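Local coordinates for protein putative DD-carboxypeptidase TP_0574 (Treponema pallidum, PDB 1O75) that binds penicillin and has zinc-stimulated carboxypeptidase activity on synthetic depsipeptides, acting as a possible D,D-carboxypeptidase that may reduce peptidoglycan cross-linking, at residues B[69-74]-B[148-153]. The protein carries 2 engineered substitutions. Numbering follows the deposited sequence.
With XE (xenon), chain G.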
loop_
_atom_site.group_PDB
_atom_site.type_symbol
_atom_site.label_atom_id
_atom_site.label_comp_id
_atom_site.label_asym_id
_atom_site.label_seq_id
_atom_site.Cartn_x
_atom_site.Cartn_y
_atom_site.Cartn_z
ATOM N N TYR B 69 12.321 -18.434 10.030
ATOM C CA TYR B 69 11.841 -18.903 11.328
ATOM C C TYR B 69 11.394 -20.366 11.377
ATOM O O TYR B 69 11.048 -20.948 10.342
ATOM C CB TYR B 69 10.676 -18.009 11.776
ATOM C CG TYR B 69 11.045 -16.529 11.783
ATOM C CD1 TYR B 69 11.667 -15.942 12.897
ATOM C CD2 TYR B 69 10.822 -15.729 10.658
ATOM C CE1 TYR B 69 12.067 -14.572 12.882
ATOM C CE2 TYR B 69 11.208 -14.370 10.639
ATOM C CZ TYR B 69 11.834 -13.811 11.752
ATOM O OH TYR B 69 12.254 -12.505 11.713
ATOM N N ALA B 70 11.389 -20.930 12.588
ATOM C CA ALA B 70 10.951 -22.311 12.836
ATOM C C ALA B 70 9.449 -22.169 13.013
ATOM O O ALA B 70 8.970 -21.701 14.050
ATOM C CB ALA B 70 11.604 -22.867 14.121
ATOM N N VAL B 71 8.697 -22.573 11.998
ATOM C CA VAL B 71 7.248 -22.396 12.016
ATOM C C VAL B 71 6.427 -23.668 11.911
ATOM O O VAL B 71 6.809 -24.597 11.194
ATOM C CB VAL B 71 6.825 -21.517 10.812
ATOM C CG1 VAL B 71 5.281 -21.352 10.772
ATOM C CG2 VAL B 71 7.548 -20.179 10.870
ATOM N N GLU B 72 5.296 -23.701 12.611
ATOM C CA GLU B 72 4.364 -24.823 12.494
ATOM C C GLU B 72 3.016 -24.204 12.180
ATOM O O GLU B 72 2.679 -23.128 12.697
ATOM C CB GLU B 72 4.228 -25.626 13.798
ATOM C CG GLU B 72 5.443 -26.446 14.173
ATOM C CD GLU B 72 5.231 -27.185 15.483
ATOM O OE1 GLU B 72 4.976 -26.529 16.513
ATOM O OE2 GLU B 72 5.304 -28.423 15.480
ATOM N N VAL B 73 2.243 -24.867 11.330
ATOM C CA VAL B 73 0.923 -24.380 11.007
ATOM C C VAL B 73 -0.078 -25.496 11.261
ATOM O O VAL B 73 0.243 -26.679 11.138
ATOM C CB VAL B 73 0.814 -23.908 9.528
ATOM C CG1 VAL B 73 1.666 -22.664 9.322
ATOM C CG2 VAL B 73 1.286 -24.996 8.593
ATOM N N LEU B 74 -1.274 -25.095 11.659
ATOM C CA LEU B 74 -2.376 -26.004 11.927
ATOM C C LEU B 74 -3.459 -25.659 10.915
ATOM O O LEU B 74 -3.737 -24.478 10.683
ATOM C CB LEU B 74 -2.933 -25.758 13.329
ATOM C CG LEU B 74 -4.142 -26.611 13.720
ATOM C CD1 LEU B 74 -3.653 -28.026 14.016
ATOM C CD2 LEU B 74 -4.833 -26.023 14.958
ATOM N N THR B 148 -5.268 -22.424 9.922
ATOM C CA THR B 148 -6.058 -21.704 10.920
ATOM C C THR B 148 -5.203 -21.123 12.061
ATOM O O THR B 148 -5.616 -20.172 12.734
ATOM C CB THR B 148 -7.130 -22.599 11.559
ATOM O OG1 THR B 148 -6.499 -23.744 12.147
ATOM C CG2 THR B 148 -8.156 -23.031 10.513
ATOM N N ASN B 149 -4.026 -21.704 12.280
ATOM C CA ASN B 149 -3.135 -21.243 13.347
ATOM C C ASN B 149 -1.696 -21.389 12.922
ATOM O O ASN B 149 -1.361 -22.237 12.091
ATOM C CB ASN B 149 -3.328 -22.065 14.631
ATOM C CG ASN B 149 -4.720 -21.958 15.192
ATOM O OD1 ASN B 149 -5.013 -21.092 16.018
ATOM N ND2 ASN B 149 -5.605 -22.837 14.725
ATOM N N VAL B 150 -0.835 -20.561 13.513
ATOM C CA VAL B 150 0.584 -20.614 13.222
ATOM C C VAL B 150 1.312 -20.489 14.552
ATOM O O VAL B 150 0.863 -19.776 15.456
ATOM C CB VAL B 150 1.017 -19.471 12.287
ATOM C CG1 VAL B 150 2.509 -19.568 12.006
ATOM C CG2 VAL B 150 0.226 -19.555 10.969
ATOM N N LYS B 151 2.424 -21.195 14.671
ATOM C CA LYS B 151 3.208 -21.169 15.893
ATOM C C LYS B 151 4.646 -20.979 15.452
ATOM O O LYS B 151 5.153 -21.758 14.647
ATOM C CB LYS B 151 3.029 -22.493 16.649
ATOM C CG LYS B 151 3.774 -22.593 17.966
ATOM C CD LYS B 151 3.427 -23.883 18.697
ATOM C CE LYS B 151 4.480 -24.225 19.741
ATOM N NZ LYS B 151 4.212 -25.529 20.448
ATOM N N VAL B 152 5.281 -19.912 15.939
ATOM C CA VAL B 152 6.663 -19.618 15.591
ATOM C C VAL B 152 7.536 -19.782 16.849
ATOM O O VAL B 152 7.284 -19.132 17.864
ATOM C CB VAL B 152 6.768 -18.191 15.044
ATOM C CG1 VAL B 152 8.172 -17.961 14.462
ATOM C CG2 VAL B 152 5.681 -17.973 13.974
ATOM N N HIS B 153 8.563 -20.624 16.767
ATOM C CA HIS B 153 9.419 -20.926 17.920
ATOM C C HIS B 153 10.693 -20.119 18.063
ATOM O O HIS B 153 11.229 -19.991 19.172
ATOM C CB HIS B 153 9.853 -22.391 17.894
ATOM C CG HIS B 153 8.722 -23.363 17.969
ATOM N ND1 HIS B 153 8.185 -24.026 19.020
ATOM C CD2 HIS B 153 8.012 -23.765 16.857
ATOM C CE1 HIS B 153 7.170 -24.812 18.527
ATOM N NE2 HIS B 153 7.087 -24.638 17.219
HETATM XE XE XE G . 0.195 -24.364 15.132
#
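Leu74 lies alongside Asn149, its CD2 packed 3.3 Å from Asn149 ND2. With CG anti to the backbone N (chi1 178°), the leucine side chain runs beside the amide, which in turn makes a weak hydrogen bond from Asn149 ND2 to Thr148 OG1. The Leu74 carbonyl is gripped twice: Thr148 N reaches Leu74 O at 2.7 Å, nearly straight and in the carbonyl plane, while Asn149 N comes in tilted from that plane, at 3.2 Å from the same oxygen. Two residues facing one make this a classic beta bulge in the antiparallel pairing of 69-74, on strand 69-85, with 148-153, on strand 143-163, inside the large mixed sheet of Tp47 domain a. Farther along, Glu72 and Lys151 form a hydrogen-bonded pair, joined in both directions through their backbones. Glu72 OE1 meets the edge of the His153 ring, the carboxylate turned 56° from the imidazole; His153 NE2 donates to Glu72 OE1 (2.9 Å) from well above the carboxylate plane. Lys151 NZ stays 4.1 Å from Glu72 OE1, too far for a salt bridge. On the face carrying Glu72, Lys151, Leu74 and Asn149, a xenon atom sits 3.7 Å from both Glu72 O and Lys151 CB, next to Leu74, with Met104 completing the pocket. Val71, Val73, Val150 and Val152 line the other face and pack against helix 60-65, with Val71 CG1 and Val150 CG1 meeting at 3.5 Å.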